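Local structure of putative branched chain amino acid ABC transporter, periplasmic amino acid-binding protein (4XFK) at residues 166-169 with 170-174. The protein probably serves as the periplasmic amino-acid-binding component of an ABC transport system for branched-chain and related amino acids. The protein carries 1 engineered substitution. Residues are numbered along the deposited sequence; the frame is centred on the assembly and turned at random.
Sequences YSWG and VDVEN. With ACT (acetate ion), chain B.
The indole of Trp168 is sandwiched between a methyl group of Val172, one helical turn on, and the methyl of a bound acetate. On one face, Val172 CG2 makes a CH-pi contact, 3.6 Å from the centroid of the six-membered ring and 15° off its normal; Trp168 CZ2 is the ring atom nearest to it, at 3.5 Å. Acetate CH3 lies over the opposite face, toward the five-membered ring, 3.8 Å from Trp168 CG. With CG anti to the backbone N (chi1 161°), the indole swings beside its own carbonyl and brings its benzo half over Val172. NE1 donates to the carbonyl of Gly219, which helps fix the rotation of the ring.

Tyr166 holds the acetate from the other end: its OH donates to acetate O at 2.6 Å, near the plane of the phenol. The ion, probably from the crystallisation liquor, is also hydrogen-bonded to Ser88 OG and the backbone N of Glu118, and probably lies in the cleft between the two lobes expected of this fold, where it may mimic the carboxylate of an amino-acid ligand.

Tyr166 is the N-cap residue, and its carbonyl O receives Val170 N at 3.0 Å in an almost straight bond, the first of five successive i to i+4 bonds, the last from Asn174 N to Val170 O. Ser167 O accepts twice, from Asp171 N and from a water 2.8 Å away, which also donates to Asp171 OD1 at 2.7 Å and so bridges backbone and carboxylate. Asp171 OD2 takes the N-H of Leu120, tying the first turn to the loop that follows strand 111-114.

This turn opens helix 167-184, the crossover between parallel strands 158-164 and 186-193; Val172 packs on Asn163 and on Phe142 of helix 138-152, while Val170 and Glu173 lean on Leu192 of strand 186-193.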
# COMPACT_ATOMS: atom_id res chain seq x y z
N TYR A 166 -4.27 -4.11 -15.36
CA TYR A 166 -5.40 -4.42 -14.47
C TYR A 166 -5.77 -3.13 -13.76
O TYR A 166 -5.16 -2.09 -14.02
CB TYR A 166 -5.09 -5.57 -13.49
CG TYR A 166 -4.16 -5.29 -12.33
CD1 TYR A 166 -2.80 -5.06 -12.53
CD2 TYR A 166 -4.62 -5.34 -11.01
CE1 TYR A 166 -1.94 -4.85 -11.46
CE2 TYR A 166 -3.78 -5.13 -9.94
CZ TYR A 166 -2.43 -4.89 -10.17
OH TYR A 166 -1.57 -4.69 -9.11
N SER A 167 -6.76 -3.17 -12.88
CA SER A 167 -7.33 -1.95 -12.29
C SER A 167 -6.25 -0.99 -11.78
O SER A 167 -6.28 0.20 -12.08
CB SER A 167 -8.34 -2.27 -11.19
OG SER A 167 -7.72 -2.98 -10.14
N TRP A 168 -5.29 -1.52 -11.02
CA TRP A 168 -4.24 -0.69 -10.44
C TRP A 168 -3.42 0.06 -11.50
O TRP A 168 -3.25 1.28 -11.42
CB TRP A 168 -3.33 -1.55 -9.55
CG TRP A 168 -2.00 -0.92 -9.28
CD1 TRP A 168 -0.78 -1.36 -9.73
CD2 TRP A 168 -1.73 0.27 -8.52
NE1 TRP A 168 0.22 -0.54 -9.29
CE2 TRP A 168 -0.33 0.48 -8.55
CE3 TRP A 168 -2.54 1.19 -7.84
CZ2 TRP A 168 0.28 1.56 -7.91
CZ3 TRP A 168 -1.92 2.26 -7.20
CH2 TRP A 168 -0.53 2.43 -7.24
N GLY A 169 -2.91 -0.67 -12.48
CA GLY A 169 -2.05 -0.06 -13.48
C GLY A 169 -2.77 0.93 -14.36
O GLY A 169 -2.20 1.95 -14.76
N VAL A 170 -4.02 0.63 -14.69
CA VAL A 170 -4.86 1.55 -15.43
C VAL A 170 -5.05 2.84 -14.64
O VAL A 170 -4.95 3.93 -15.20
CB VAL A 170 -6.20 0.88 -15.76
CG1 VAL A 170 -7.22 1.89 -16.28
CG2 VAL A 170 -5.98 -0.25 -16.77
N ASP A 171 -5.28 2.72 -13.33
CA ASP A 171 -5.43 3.91 -12.50
C ASP A 171 -4.15 4.74 -12.46
O ASP A 171 -4.20 5.98 -12.45
CB ASP A 171 -5.83 3.54 -11.07
CG ASP A 171 -7.27 3.08 -10.95
OD1 ASP A 171 -8.09 3.36 -11.85
OD2 ASP A 171 -7.60 2.46 -9.92
N VAL A 172 -2.99 4.08 -12.41
CA VAL A 172 -1.73 4.82 -12.43
C VAL A 172 -1.59 5.58 -13.75
O VAL A 172 -1.30 6.78 -13.75
CB VAL A 172 -0.50 3.91 -12.20
CG1 VAL A 172 0.79 4.71 -12.40
CG2 VAL A 172 -0.54 3.30 -10.80
N GLU A 173 -1.80 4.90 -14.87
CA GLU A 173 -1.72 5.58 -16.15
C GLU A 173 -2.67 6.77 -16.22
O GLU A 173 -2.27 7.87 -16.64
CB GLU A 173 -2.02 4.63 -17.31
CG GLU A 173 -1.89 5.31 -18.67
CD GLU A 173 -2.24 4.42 -19.83
OE1 GLU A 173 -1.41 3.55 -20.19
OE2 GLU A 173 -3.33 4.59 -20.41
N ASN A 174 -3.92 6.57 -15.81
CA ASN A 174 -4.90 7.64 -15.88
C ASN A 174 -4.51 8.82 -14.99
O ASN A 174 -4.67 9.98 -15.36
CB ASN A 174 -6.30 7.13 -15.53
CG ASN A 174 -6.89 6.23 -16.60
OD1 ASN A 174 -6.46 6.25 -17.75
ND2 ASN A 174 -7.89 5.44 -16.22
C ACT B . -2.31 -3.23 -6.15
O ACT B . -2.82 -4.10 -6.89
OXT ACT B . -3.10 -2.64 -5.36
CH3 ACT B . -0.85 -2.91 -6.20
O HOH W 1 -8.82 1.07 -13.01